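Local coordinates for protein UDP-N-acetylglucosamine 2-epimerase (Methanocaldococcus jannaschii, PDB 4NES) that probably catalyses the reversible C-2 epimerisation of UDP-N-acetylglucosamine to UDP-N-acetylmannosamine, acting as a homodimer with a GT-B fold, at residues R10-K15 and T96-A101; I14-I19 and V89-G94; L179-K184 and G270-L275. All blocks are in the same frame, centred on the assembly; numbering follows the deposited sequence.

Interaction 1 of 3, residues R10-K15 and T96-A101. With UDP (uridine-5'-diphosphate), chain C; UD1 (uridine-diphosphate-N-acetylglucosamine), chain B.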
loop_
_atom_site.group_PDB
_atom_site.type_symbol
_atom_site.label_atom_id
_atom_site.label_comp_id
_atom_site.label_asym_id
_atom_site.label_seq_id
_atom_site.Cartn_x
_atom_site.Cartn_y
_atom_site.Cartn_z
ATOM N N ARG A 10 -11.252 -17.316 6.578
ATOM C CA ARG A 10 -11.531 -17.932 7.878
ATOM C C ARG A 10 -11.180 -17.081 9.119
ATOM O O ARG A 10 -12.060 -16.804 9.932
ATOM C CB ARG A 10 -10.882 -19.319 7.970
ATOM C CG ARG A 10 -10.877 -19.884 9.384
ATOM C CD ARG A 10 -10.383 -21.329 9.393
ATOM N NE ARG A 10 -8.935 -21.447 9.190
ATOM C CZ ARG A 10 -8.293 -22.599 9.062
ATOM N NH1 ARG A 10 -8.966 -23.742 9.069
ATOM N NH2 ARG A 10 -6.975 -22.608 8.907
ATOM N N PRO A 11 -9.907 -16.670 9.286
ATOM C CA PRO A 11 -9.580 -15.925 10.517
ATOM C C PRO A 11 -10.289 -14.584 10.631
ATOM O O PRO A 11 -10.593 -14.162 11.751
ATOM C CB PRO A 11 -8.065 -15.707 10.404
ATOM C CG PRO A 11 -7.772 -15.808 8.922
ATOM C CD PRO A 11 -8.716 -16.853 8.428
ATOM N N GLU A 12 -10.557 -13.924 9.507
ATOM C CA GLU A 12 -11.281 -12.655 9.524
ATOM C C GLU A 12 -12.697 -12.847 10.020
ATOM O O GLU A 12 -13.213 -12.019 10.774
ATOM C CB GLU A 12 -11.335 -12.037 8.126
ATOM C CG GLU A 12 -9.988 -11.623 7.541
ATOM C CD GLU A 12 -10.125 -11.290 6.073
ATOM O OE1 GLU A 12 -9.629 -12.066 5.226
ATOM O OE2 GLU A 12 -10.747 -10.257 5.759
ATOM N N ILE A 13 -13.347 -13.924 9.581
ATOM C CA ILE A 13 -14.735 -14.150 9.961
ATOM C C ILE A 13 -14.810 -14.319 11.479
ATOM O O ILE A 13 -15.663 -13.725 12.159
ATOM C CB ILE A 13 -15.314 -15.388 9.245
ATOM C CG1 ILE A 13 -15.303 -15.179 7.729
ATOM C CG2 ILE A 13 -16.723 -15.671 9.728
ATOM C CD1 ILE A 13 -15.409 -16.471 6.925
ATOM N N ILE A 14 -13.888 -15.101 12.018
ATOM C CA ILE A 14 -13.861 -15.364 13.453
ATOM C C ILE A 14 -13.584 -14.070 14.226
ATOM O O ILE A 14 -14.303 -13.744 15.181
ATOM C CB ILE A 14 -12.808 -16.452 13.770
ATOM C CG1 ILE A 14 -13.232 -17.796 13.157
ATOM C CG2 ILE A 14 -12.569 -16.557 15.272
ATOM C CD1 ILE A 14 -12.115 -18.805 13.097
ATOM N N LYS A 15 -12.576 -13.315 13.803
ATOM C CA LYS A 15 -12.187 -12.116 14.535
ATOM C C LYS A 15 -13.135 -10.932 14.357
ATOM O O LYS A 15 -13.138 -10.009 15.171
ATOM C CB LYS A 15 -10.733 -11.738 14.212
ATOM C CG LYS A 15 -9.763 -12.602 14.991
ATOM C CD LYS A 15 -8.315 -12.407 14.552
ATOM C CE LYS A 15 -7.347 -13.065 15.529
ATOM N NZ LYS A 15 -5.920 -12.991 15.059
ATOM N N THR A 96 -4.783 -10.034 5.446
ATOM C CA THR A 96 -4.924 -10.810 4.220
ATOM C C THR A 96 -4.959 -9.877 3.016
ATOM O O THR A 96 -5.054 -8.658 3.168
ATOM C CB THR A 96 -6.208 -11.650 4.251
ATOM O OG1 THR A 96 -7.335 -10.765 4.242
ATOM C CG2 THR A 96 -6.254 -12.510 5.511
ATOM N N ASN A 97 -4.899 -10.445 1.816
ATOM C CA ASN A 97 -5.030 -9.623 0.613
ATOM C C ASN A 97 -6.369 -8.882 0.562
ATOM O O ASN A 97 -6.441 -7.769 0.050
ATOM C CB ASN A 97 -4.825 -10.445 -0.659
ATOM C CG ASN A 97 -3.375 -10.801 -0.895
ATOM O OD1 ASN A 97 -2.474 -10.302 -0.217
ATOM N ND2 ASN A 97 -3.137 -11.666 -1.877
ATOM N N THR A 98 -7.415 -9.498 1.109
ATOM C CA THR A 98 -8.713 -8.851 1.196
ATOM C C THR A 98 -8.634 -7.550 1.993
ATOM O O THR A 98 -9.225 -6.539 1.602
ATOM C CB THR A 98 -9.741 -9.793 1.830
ATOM O OG1 THR A 98 -10.054 -10.836 0.894
ATOM C CG2 THR A 98 -11.007 -9.033 2.187
ATOM N N VAL A 99 -7.888 -7.569 3.098
ATOM C CA VAL A 99 -7.734 -6.393 3.951
ATOM C C VAL A 99 -7.071 -5.252 3.185
ATOM O O VAL A 99 -7.552 -4.115 3.190
ATOM C CB VAL A 99 -6.893 -6.731 5.194
ATOM C CG1 VAL A 99 -6.538 -5.473 5.979
ATOM C CG2 VAL A 99 -7.633 -7.732 6.056
ATOM N N LEU A 100 -5.958 -5.552 2.530
ATOM C CA LEU A 100 -5.249 -4.532 1.774
ATOM C C LEU A 100 -6.121 -3.968 0.660
ATOM O O LEU A 100 -6.190 -2.757 0.479
ATOM C CB LEU A 100 -3.956 -5.091 1.190
ATOM C CG LEU A 100 -3.201 -4.113 0.290
ATOM C CD1 LEU A 100 -2.743 -2.907 1.094
ATOM C CD2 LEU A 100 -2.005 -4.795 -0.398
ATOM N N ALA A 101 -6.813 -4.837 -0.070
ATOM C CA ALA A 101 -7.622 -4.381 -1.197
ATOM C C ALA A 101 -8.751 -3.481 -0.704
ATOM O O ALA A 101 -9.012 -2.424 -1.278
ATOM C CB ALA A 101 -8.167 -5.556 -1.985
HETATM N N1 UDP C . -9.433 -22.594 13.095
HETATM C C2 UDP C . -10.596 -23.280 12.985
HETATM N N3 UDP C . -10.586 -24.544 12.509
HETATM C C4 UDP C . -9.449 -25.165 12.127
HETATM C C5 UDP C . -8.227 -24.487 12.224
HETATM C C6 UDP C . -8.259 -23.176 12.713
HETATM O O2 UDP C . -11.662 -22.757 13.319
HETATM O O4 UDP C . -9.497 -26.466 11.636
HETATM C "C1'" UDP C . -9.383 -21.198 13.562
HETATM C "C2'" UDP C . -8.601 -20.896 14.729
HETATM O "O2'" UDP C . -9.308 -21.234 15.901
HETATM C "C3'" UDP C . -8.309 -19.464 14.577
HETATM C "C4'" UDP C . -8.306 -19.255 13.137
HETATM O "O4'" UDP C . -8.725 -20.456 12.537
HETATM O "O3'" UDP C . -9.262 -18.622 15.165
HETATM C "C5'" UDP C . -6.959 -18.943 12.579
HETATM O "O5'" UDP C . -6.974 -18.875 11.174
HETATM P PA UDP C . -5.729 -19.288 10.285
HETATM O O1A UDP C . -6.254 -19.951 9.030
HETATM O O2A UDP C . -4.823 -20.198 11.088
HETATM O O3A UDP C . -4.992 -17.971 9.826
HETATM P PB UDP C . -4.055 -16.931 10.533
HETATM O O1B UDP C . -4.550 -16.660 11.946
HETATM O O2B UDP C . -2.643 -17.457 10.512
HETATM O O3B UDP C . -4.191 -15.728 9.641
HETATM C "C1'" UD1 B . -4.781 -16.650 3.342
HETATM C "C2'" UD1 B . -4.048 -15.448 3.853
HETATM C "C3'" UD1 B . -3.365 -15.732 5.102
HETATM C "C4'" UD1 B . -4.245 -16.304 6.129
HETATM C "C5'" UD1 B . -5.027 -17.466 5.569
HETATM C "C6'" UD1 B . -6.071 -17.950 6.502
HETATM C "C7'" UD1 B . -3.211 -13.895 1.989
HETATM C "C8'" UD1 B . -2.096 -13.575 1.038
HETATM N "N2'" UD1 B . -3.022 -15.031 2.862
HETATM O "O1'" UD1 B . -3.868 -17.650 3.066
HETATM O "O3'" UD1 B . -2.762 -14.524 5.601
HETATM O "O4'" UD1 B . -3.497 -16.738 7.253
HETATM O "O5'" UD1 B . -5.706 -17.092 4.375
HETATM O "O6'" UD1 B . -6.332 -19.302 6.424
HETATM O "O7'" UD1 B . -4.241 -13.216 2.011
HETATM N N1 UD1 B . -7.871 -22.847 -0.934
HETATM C C2 UD1 B . -8.913 -23.674 -1.032
HETATM N N3 UD1 B . -10.111 -23.309 -0.578
HETATM C C4 UD1 B . -10.305 -22.104 -0.026
HETATM C C5 UD1 B . -9.242 -21.219 0.095
HETATM C C6 UD1 B . -8.001 -21.621 -0.373
HETATM O O2 UD1 B . -8.782 -24.776 -1.527
HETATM O O4 UD1 B . -11.541 -21.749 0.431
HETATM C C1B UD1 B . -6.527 -23.242 -1.418
HETATM C C2B UD1 B . -6.294 -22.999 -2.854
HETATM O "O2'" UD1 B . -5.476 -24.017 -3.376
HETATM C C3B UD1 B . -5.585 -21.741 -2.867
HETATM C C4B UD1 B . -4.732 -21.854 -1.657
HETATM O O4B UD1 B . -5.504 -22.551 -0.698
HETATM O O3B UD1 B . -4.841 -21.496 -4.035
HETATM C C5B UD1 B . -4.336 -20.533 -1.103
HETATM O O5B UD1 B . -5.396 -19.640 -0.870
HETATM P PA UD1 B . -5.108 -18.150 -0.539
HETATM O O1A UD1 B . -4.363 -17.539 -1.686
HETATM O O2A UD1 B . -6.406 -17.463 -0.269
HETATM O O3A UD1 B . -4.138 -18.088 0.687
HETATM P PB UD1 B . -4.208 -18.842 2.091
HETATM O O1B UD1 B . -3.062 -19.799 2.147
HETATM O O2B UD1 B . -5.579 -19.409 2.338
#

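Interaction 2 of 3, residues I14-I19 and V89-G94. With UDP (uridine-5'-diphosphate), chain C.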
loop_
_atom_site.group_PDB
_atom_site.type_symbol
_atom_site.label_atom_id
_atom_site.label_comp_id
_atom_site.label_asym_id
_atom_site.label_seq_id
_atom_site.Cartn_x
_atom_site.Cartn_y
_atom_site.Cartn_z
ATOM N N ILE A 14 -13.888 -15.101 12.018
ATOM C CA ILE A 14 -13.861 -15.364 13.453
ATOM C C ILE A 14 -13.584 -14.070 14.226
ATOM O O ILE A 14 -14.303 -13.744 15.181
ATOM C CB ILE A 14 -12.808 -16.452 13.770
ATOM C CG1 ILE A 14 -13.232 -17.796 13.157
ATOM C CG2 ILE A 14 -12.569 -16.557 15.272
ATOM C CD1 ILE A 14 -12.115 -18.805 13.097
ATOM N N LYS A 15 -12.576 -13.315 13.803
ATOM C CA LYS A 15 -12.187 -12.116 14.535
ATOM C C LYS A 15 -13.135 -10.932 14.357
ATOM O O LYS A 15 -13.138 -10.009 15.171
ATOM C CB LYS A 15 -10.733 -11.738 14.212
ATOM C CG LYS A 15 -9.763 -12.602 14.991
ATOM C CD LYS A 15 -8.315 -12.407 14.552
ATOM C CE LYS A 15 -7.347 -13.065 15.529
ATOM N NZ LYS A 15 -5.920 -12.991 15.059
ATOM N N LEU A 16 -13.942 -10.956 13.303
ATOM C CA LEU A 16 -14.972 -9.933 13.118
ATOM C C LEU A 16 -16.273 -10.295 13.815
ATOM O O LEU A 16 -17.117 -9.421 14.033
ATOM C CB LEU A 16 -15.248 -9.672 11.633
ATOM C CG LEU A 16 -14.155 -8.847 10.955
ATOM C CD1 LEU A 16 -14.221 -9.031 9.441
ATOM C CD2 LEU A 16 -14.267 -7.364 11.353
ATOM N N SER A 17 -16.453 -11.561 14.177
ATOM C CA SER A 17 -17.696 -11.972 14.839
ATOM C C SER A 17 -18.070 -11.154 16.096
ATOM O O SER A 17 -19.250 -10.821 16.271
ATOM C CB SER A 17 -17.766 -13.499 15.071
ATOM O OG SER A 17 -16.891 -13.973 16.083
ATOM N N PRO A 18 -17.090 -10.792 16.951
ATOM C CA PRO A 18 -17.484 -9.961 18.098
ATOM C C PRO A 18 -17.894 -8.548 17.705
ATOM O O PRO A 18 -18.695 -7.921 18.424
ATOM C CB PRO A 18 -16.219 -9.922 18.958
ATOM C CG PRO A 18 -15.451 -11.173 18.564
ATOM C CD PRO A 18 -15.711 -11.306 17.095
ATOM N N ILE A 19 -17.351 -8.034 16.604
ATOM C CA ILE A 19 -17.764 -6.724 16.102
ATOM C C ILE A 19 -19.184 -6.786 15.549
ATOM O O ILE A 19 -20.024 -5.907 15.826
ATOM C CB ILE A 19 -16.762 -6.203 15.057
ATOM C CG1 ILE A 19 -15.477 -5.806 15.779
ATOM C CG2 ILE A 19 -17.344 -5.023 14.293
ATOM C CD1 ILE A 19 -14.287 -5.635 14.864
ATOM N N VAL A 89 -17.637 4.565 6.571
ATOM C CA VAL A 89 -16.533 3.830 7.186
ATOM C C VAL A 89 -16.472 2.413 6.617
ATOM O O VAL A 89 -17.506 1.768 6.416
ATOM C CB VAL A 89 -16.676 3.735 8.724
ATOM C CG1 VAL A 89 -15.488 2.998 9.326
ATOM C CG2 VAL A 89 -16.821 5.112 9.359
ATOM N N VAL A 90 -15.254 1.950 6.339
ATOM C CA VAL A 90 -14.983 0.568 5.967
ATOM C C VAL A 90 -14.158 -0.086 7.068
ATOM O O VAL A 90 -13.146 0.468 7.516
ATOM C CB VAL A 90 -14.251 0.511 4.607
ATOM C CG1 VAL A 90 -13.503 -0.810 4.413
ATOM C CG2 VAL A 90 -15.237 0.745 3.475
ATOM N N VAL A 91 -14.593 -1.262 7.510
ATOM C CA VAL A 91 -13.877 -2.010 8.536
ATOM C C VAL A 91 -13.204 -3.220 7.899
ATOM O O VAL A 91 -13.854 -3.991 7.185
ATOM C CB VAL A 91 -14.833 -2.488 9.648
ATOM C CG1 VAL A 91 -14.119 -3.412 10.608
ATOM C CG2 VAL A 91 -15.395 -1.300 10.418
ATOM N N VAL A 92 -11.899 -3.372 8.142
ATOM C CA VAL A 92 -11.156 -4.552 7.707
ATOM C C VAL A 92 -10.354 -5.090 8.876
ATOM O O VAL A 92 -9.906 -4.328 9.737
ATOM C CB VAL A 92 -10.225 -4.255 6.518
ATOM C CG1 VAL A 92 -11.050 -4.035 5.251
ATOM C CG2 VAL A 92 -9.314 -3.069 6.820
ATOM N N GLN A 93 -10.176 -6.408 8.905
ATOM C CA GLN A 93 -9.524 -7.061 10.037
ATOM C C GLN A 93 -8.310 -7.830 9.596
ATOM O O GLN A 93 -8.416 -8.752 8.801
ATOM C CB GLN A 93 -10.486 -8.046 10.725
ATOM C CG GLN A 93 -9.970 -8.658 12.051
ATOM C CD GLN A 93 -8.903 -9.729 11.873
ATOM O OE1 GLN A 93 -9.061 -10.662 11.091
ATOM N NE2 GLN A 93 -7.809 -9.589 12.600
ATOM N N GLY A 94 -7.162 -7.470 10.144
ATOM C CA GLY A 94 -5.975 -8.296 9.988
ATOM C C GLY A 94 -5.062 -7.949 8.822
ATOM O O GLY A 94 -4.687 -6.789 8.607
HETATM N N1 UDP C . -9.433 -22.594 13.095
HETATM C C2 UDP C . -10.596 -23.280 12.985
HETATM N N3 UDP C . -10.586 -24.544 12.509
HETATM C C4 UDP C . -9.449 -25.165 12.127
HETATM C C5 UDP C . -8.227 -24.487 12.224
HETATM C C6 UDP C . -8.259 -23.176 12.713
HETATM O O2 UDP C . -11.662 -22.757 13.319
HETATM O O4 UDP C . -9.497 -26.466 11.636
HETATM C "C1'" UDP C . -9.383 -21.198 13.562
HETATM C "C2'" UDP C . -8.601 -20.896 14.729
HETATM O "O2'" UDP C . -9.308 -21.234 15.901
HETATM C "C3'" UDP C . -8.309 -19.464 14.577
HETATM C "C4'" UDP C . -8.306 -19.255 13.137
HETATM O "O4'" UDP C . -8.725 -20.456 12.537
HETATM O "O3'" UDP C . -9.262 -18.622 15.165
HETATM C "C5'" UDP C . -6.959 -18.943 12.579
HETATM O "O5'" UDP C . -6.974 -18.875 11.174
HETATM P PA UDP C . -5.729 -19.288 10.285
HETATM O O1A UDP C . -6.254 -19.951 9.030
HETATM O O2A UDP C . -4.823 -20.198 11.088
HETATM O O3A UDP C . -4.992 -17.971 9.826
HETATM P PB UDP C . -4.055 -16.931 10.533
HETATM O O1B UDP C . -4.550 -16.660 11.946
HETATM O O2B UDP C . -2.643 -17.457 10.512
HETATM O O3B UDP C . -4.191 -15.728 9.641
HETATM O O HOH W 1 -5.857 -11.767 11.975
#

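Interaction 3 of 3, residues L179-K184 and G270-L275. With UDP (uridine-5'-diphosphate), chain C.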
loop_
_atom_site.group_PDB
_atom_site.type_symbol
_atom_site.label_atom_id
_atom_site.label_comp_id
_atom_site.label_asym_id
_atom_site.label_seq_id
_atom_site.Cartn_x
_atom_site.Cartn_y
_atom_site.Cartn_z
ATOM N N LEU A 179 -16.194 -20.686 23.731
ATOM C CA LEU A 179 -15.696 -21.877 24.426
ATOM C C LEU A 179 -16.801 -22.528 25.248
ATOM O O LEU A 179 -16.978 -23.737 25.187
ATOM C CB LEU A 179 -14.481 -21.561 25.309
ATOM C CG LEU A 179 -13.289 -22.529 25.308
ATOM C CD1 LEU A 179 -12.619 -22.536 26.676
ATOM C CD2 LEU A 179 -13.668 -23.940 24.886
ATOM N N LYS A 180 -17.566 -21.749 26.001
ATOM C CA LYS A 180 -18.625 -22.369 26.794
ATOM C C LYS A 180 -19.741 -22.945 25.910
ATOM O O LYS A 180 -20.312 -23.979 26.247
ATOM C CB LYS A 180 -19.166 -21.435 27.888
ATOM C CG LYS A 180 -19.950 -20.240 27.393
ATOM C CD LYS A 180 -20.582 -19.473 28.560
ATOM C CE LYS A 180 -19.764 -18.241 28.944
ATOM N NZ LYS A 180 -20.418 -17.421 30.006
ATOM N N ILE A 181 -20.012 -22.309 24.768
ATOM C CA ILE A 181 -20.953 -22.871 23.791
ATOM C C ILE A 181 -20.469 -24.233 23.292
ATOM O O ILE A 181 -21.226 -25.209 23.260
ATOM C CB ILE A 181 -21.149 -21.948 22.574
ATOM C CG1 ILE A 181 -21.764 -20.609 22.998
ATOM C CG2 ILE A 181 -22.026 -22.620 21.528
ATOM C CD1 ILE A 181 -22.102 -19.687 21.837
ATOM N N ALA A 182 -19.202 -24.292 22.898
ATOM C CA ALA A 182 -18.598 -25.532 22.436
ATOM C C ALA A 182 -18.686 -26.623 23.505
ATOM O O ALA A 182 -19.121 -27.747 23.225
ATOM C CB ALA A 182 -17.156 -25.287 22.030
ATOM N N GLU A 183 -18.291 -26.280 24.729
ATOM C CA GLU A 183 -18.287 -27.225 25.839
ATOM C C GLU A 183 -19.673 -27.801 26.138
ATOM O O GLU A 183 -19.785 -28.960 26.554
ATOM C CB GLU A 183 -17.726 -26.554 27.097
ATOM C CG GLU A 183 -16.247 -26.238 27.045
ATOM C CD GLU A 183 -15.812 -25.313 28.168
ATOM O OE1 GLU A 183 -16.690 -24.708 28.822
ATOM O OE2 GLU A 183 -14.595 -25.185 28.395
ATOM N N LYS A 184 -20.721 -27.008 25.938
ATOM C CA LYS A 184 -22.074 -27.446 26.305
ATOM C C LYS A 184 -22.879 -27.990 25.132
ATOM O O LYS A 184 -24.062 -28.299 25.279
ATOM C CB LYS A 184 -22.864 -26.319 26.979
ATOM C CG LYS A 184 -22.209 -25.758 28.233
ATOM C CD LYS A 184 -21.595 -26.858 29.084
ATOM C CE LYS A 184 -20.935 -26.289 30.328
ATOM N NZ LYS A 184 -21.942 -25.697 31.255
ATOM N N GLY A 270 -14.890 -26.632 12.121
ATOM C CA GLY A 270 -15.520 -25.405 12.585
ATOM C C GLY A 270 -14.844 -24.860 13.831
ATOM O O GLY A 270 -14.034 -25.546 14.466
ATOM N N TYR A 271 -15.167 -23.617 14.170
ATOM C CA TYR A 271 -14.540 -22.947 15.307
ATOM C C TYR A 271 -14.818 -23.643 16.640
ATOM O O TYR A 271 -13.927 -23.783 17.475
ATOM C CB TYR A 271 -14.999 -21.495 15.364
ATOM C CG TYR A 271 -14.186 -20.627 16.288
ATOM C CD1 TYR A 271 -12.806 -20.632 16.235
ATOM C CD2 TYR A 271 -14.812 -19.782 17.206
ATOM C CE1 TYR A 271 -12.056 -19.826 17.070
ATOM C CE2 TYR A 271 -14.065 -18.968 18.046
ATOM C CZ TYR A 271 -12.684 -19.004 17.969
ATOM O OH TYR A 271 -11.929 -18.200 18.795
ATOM N N LEU A 272 -16.053 -24.086 16.844
ATOM C CA LEU A 272 -16.402 -24.736 18.103
ATOM C C LEU A 272 -15.603 -26.021 18.288
ATOM O O LEU A 272 -15.054 -26.299 19.365
ATOM C CB LEU A 272 -17.901 -25.033 18.161
ATOM C CG LEU A 272 -18.806 -23.817 18.028
ATOM C CD1 LEU A 272 -20.263 -24.269 18.032
ATOM C CD2 LEU A 272 -18.554 -22.826 19.152
ATOM N N GLU A 273 -15.540 -26.801 17.218
ATOM C CA GLU A 273 -14.770 -28.028 17.209
ATOM C C GLU A 273 -13.285 -27.746 17.449
ATOM O O GLU A 273 -12.626 -28.436 18.232
ATOM C CB GLU A 273 -14.985 -28.750 15.875
ATOM C CG GLU A 273 -16.391 -29.348 15.717
ATOM C CD GLU A 273 -17.440 -28.335 15.302
ATOM O OE1 GLU A 273 -17.085 -27.212 14.874
ATOM O OE2 GLU A 273 -18.639 -28.664 15.404
ATOM N N PHE A 274 -12.757 -26.723 16.780
ATOM C CA PHE A 274 -11.335 -26.436 16.910
ATOM C C PHE A 274 -10.972 -25.927 18.302
ATOM O O PHE A 274 -9.920 -26.280 18.837
ATOM C CB PHE A 274 -10.843 -25.476 15.824
ATOM C CG PHE A 274 -9.361 -25.522 15.646
ATOM C CD1 PHE A 274 -8.769 -26.627 15.061
ATOM C CD2 PHE A 274 -8.555 -24.492 16.107
ATOM C CE1 PHE A 274 -7.391 -26.701 14.915
ATOM C CE2 PHE A 274 -7.175 -24.561 15.952
ATOM C CZ PHE A 274 -6.603 -25.673 15.362
ATOM N N LEU A 275 -11.834 -25.104 18.898
ATOM C CA LEU A 275 -11.600 -24.642 20.263
ATOM C C LEU A 275 -11.489 -25.814 21.224
ATOM O O LEU A 275 -10.653 -25.815 22.121
ATOM C CB LEU A 275 -12.732 -23.727 20.730
ATOM C CG LEU A 275 -12.714 -22.307 20.177
ATOM C CD1 LEU A 275 -14.005 -21.621 20.596
ATOM C CD2 LEU A 275 -11.507 -21.529 20.693
HETATM N N1 UDP C . -9.433 -22.594 13.095
HETATM C C2 UDP C . -10.596 -23.280 12.985
HETATM N N3 UDP C . -10.586 -24.544 12.509
HETATM C C4 UDP C . -9.449 -25.165 12.127
HETATM C C5 UDP C . -8.227 -24.487 12.224
HETATM C C6 UDP C . -8.259 -23.176 12.713
HETATM O O2 UDP C . -11.662 -22.757 13.319
HETATM O O4 UDP C . -9.497 -26.466 11.636
HETATM C "C1'" UDP C . -9.383 -21.198 13.562
HETATM C "C2'" UDP C . -8.601 -20.896 14.729
HETATM O "O2'" UDP C . -9.308 -21.234 15.901
HETATM C "C3'" UDP C . -8.309 -19.464 14.577
HETATM C "C4'" UDP C . -8.306 -19.255 13.137
HETATM O "O4'" UDP C . -8.725 -20.456 12.537
HETATM O "O3'" UDP C . -9.262 -18.622 15.165
HETATM C "C5'" UDP C . -6.959 -18.943 12.579
HETATM O "O5'" UDP C . -6.974 -18.875 11.174
HETATM P PA UDP C . -5.729 -19.288 10.285
HETATM O O1A UDP C . -6.254 -19.951 9.030
HETATM O O2A UDP C . -4.823 -20.198 11.088
HETATM O O3A UDP C . -4.992 -17.971 9.826
HETATM P PB UDP C . -4.055 -16.931 10.533
HETATM O O1B UDP C . -4.550 -16.660 11.946
HETATM O O2B UDP C . -2.643 -17.457 10.512
HETATM O O3B UDP C . -4.191 -15.728 9.641
#

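Interaction 1 of 3, residues R10-K15 and T96-A101
In the nucleotide-sugar cleft of this GT-B enzyme, Glu12 of helix 10-23 reaches Thr96, the N-cap of helix 97-108. Thr96 OG1 donates to Glu12 OE1 at 2.8 Å, meeting it from above the carboxylate plane, 68° out of it. Threonine suits the place because the same oxygen, turned between the backbone N and the carbonyl carbon (chi1 66°), also accepts a weak capping bond from Val99 N; Glu12 OE1 is also hydrogen-bonded to Thr9 OG1, so two hydroxyls hold this oxygen. Thr98 CG2 packs 3.8 Å from Glu12 OE2. Asn97, after Thr96, gives its backbone N-H to UD1 O7' at 2.9 Å, nearly straight. Pro11 touches both ligands, its CB 3.4 Å from UDP O5' and its CD 3.5 Å from UD1 C6'. Arg10, bent at chi3, donates hydrogen bonds from NE and NH2 to UDP O1A, which lies in plane at the guanidinium edge, 2.8 Å from NH2, while UDP C5 lies over one face. An alanine here has no guanidinium, which would probably leave the charged O1A without these two donors and one side of the uracil uncovered. Phe47 of helix 45-50 packs on Arg10 and Ile13, while helices 67-85 and 128-138 flank helix 97-108.

Interaction 2 of 3, residues I14-I19 and V89-G94
Helix 14-19 lies over strand 89-93 with their directions 139° apart and their axes 9.1 Å at closest, and Leu16 and Gln93 bring their CA atoms nearest, 6.9 Å apart. This is the helix-on-sheet packing of a Rossmann-like domain, the N-terminal half of the GT-B fold: helix 10-23 makes the beta-alpha-beta crossover from strand 3-7 to strand 30-34 and rests on the neighbouring central strands. Leucine suits a helix face turned to the sheet. Leu16 runs alongside Gln93 with the two side chains pointing opposite ways, Leu16 CG 3.8 Å from Gln93 CB, and Leu16 CD2 also reaches Val91 CG1 at 4.0 Å. Leu16 further packs on Ile5 and Leu7 of strand 3-7, and Ile19 on Val116 of strand 112-116, so the helix spans several strands. The helix is kinked at Pro18 and Ile19; Pro18 has no N-H to give, and Ile14 O takes both Ser17 N and Ser17 OG, the hydroxyl at 2.8 Å. Gln93 and Lys15 form the polar end of the contact. The Gln93 chain leaves with CG anti to the backbone N (chi1 -172°) and then bends at chi2 (-75°), which sets its amide against the Lys15 methylenes. Lys15 CB is 3.6 Å from Gln93 CD. The extended lysine chain carries its ammonium past the amide to salt bridges with Glu117 and Glu293, which should balance its buried charge. One water joins the two polar ends, accepting from Gln93 NE2 at 3.0 Å and, weakly, from Lys15 NZ at 3.3 Å.

Interaction 3 of 3, residues L179-K184 and G270-L275
Ala182 and Leu272 meet where helices 179-183 and 271-275 cross almost at right angles, at -88°, with axes 8.8 Å apart. The small side chain is consistent with this close approach: Ala182 CB presses on the backbone of the other helix, 3.5 Å from Leu272 O, and also lies 3.9 Å from Leu272 CB. Leu272 is the larger bump. Its CG stands anti to the carbonyl carbon (chi1 -59°), and CD2 rides over the shallow spot left by alanine, 4.0 Å from Ala182 CB, with Ile181 CG2 beside it on the exposed side of the contact. One helical turn further along, Leu275 fills the next hollow, CD1 lying against the backbone of Leu179 at 3.9 Å from its N, while Leu179 CD2 reaches back toward Leu275 CB. No hydrogen bond crosses, and aliphatic groups suit an interface of close van der Waals packing. Leu275 CD1 also lies over one face of the Tyr271 ring, toward its rim. That ring turns its edge to UDP, CE1 being 3.3 Å from O2', and its hydroxyl is tied to Thr175 and Glu294. Phe274, on the UDP side of the helix, lays its ring under the uracil, with UDP C5 3.4 Å above the ring centre. Helix 170-183 follows the last strand of the N-terminal sheet, and helix 271-280 belongs with the C-terminal sheet, so this packing joins the two halves of the GT-B fold beside the uridine pocket.

How the interactions relate
Interactions 1 and 2 are buried and share helix 10-23, whose start faces the ligand cleft and whose middle rests on the sheet; their second segments, on strand 89-93 and helix 97-108, are consecutive elements. They touch, with Val99 CG2 packed on Gln93 O and Glu12 CA on Gln93 OE1. The centre of interaction 3 lies about 21 and 20 Å from those of interactions 1 and 2, and it reaches the surface at Ile181. Its chemistry is aliphatic, whereas interaction 1 is polar and interaction 2 mixes apolar packing with a pair joined by a water, weakly on the lysine side. All three meet UDP, and Ile14 CG2 packs on the Tyr271 ring, on the uridine side.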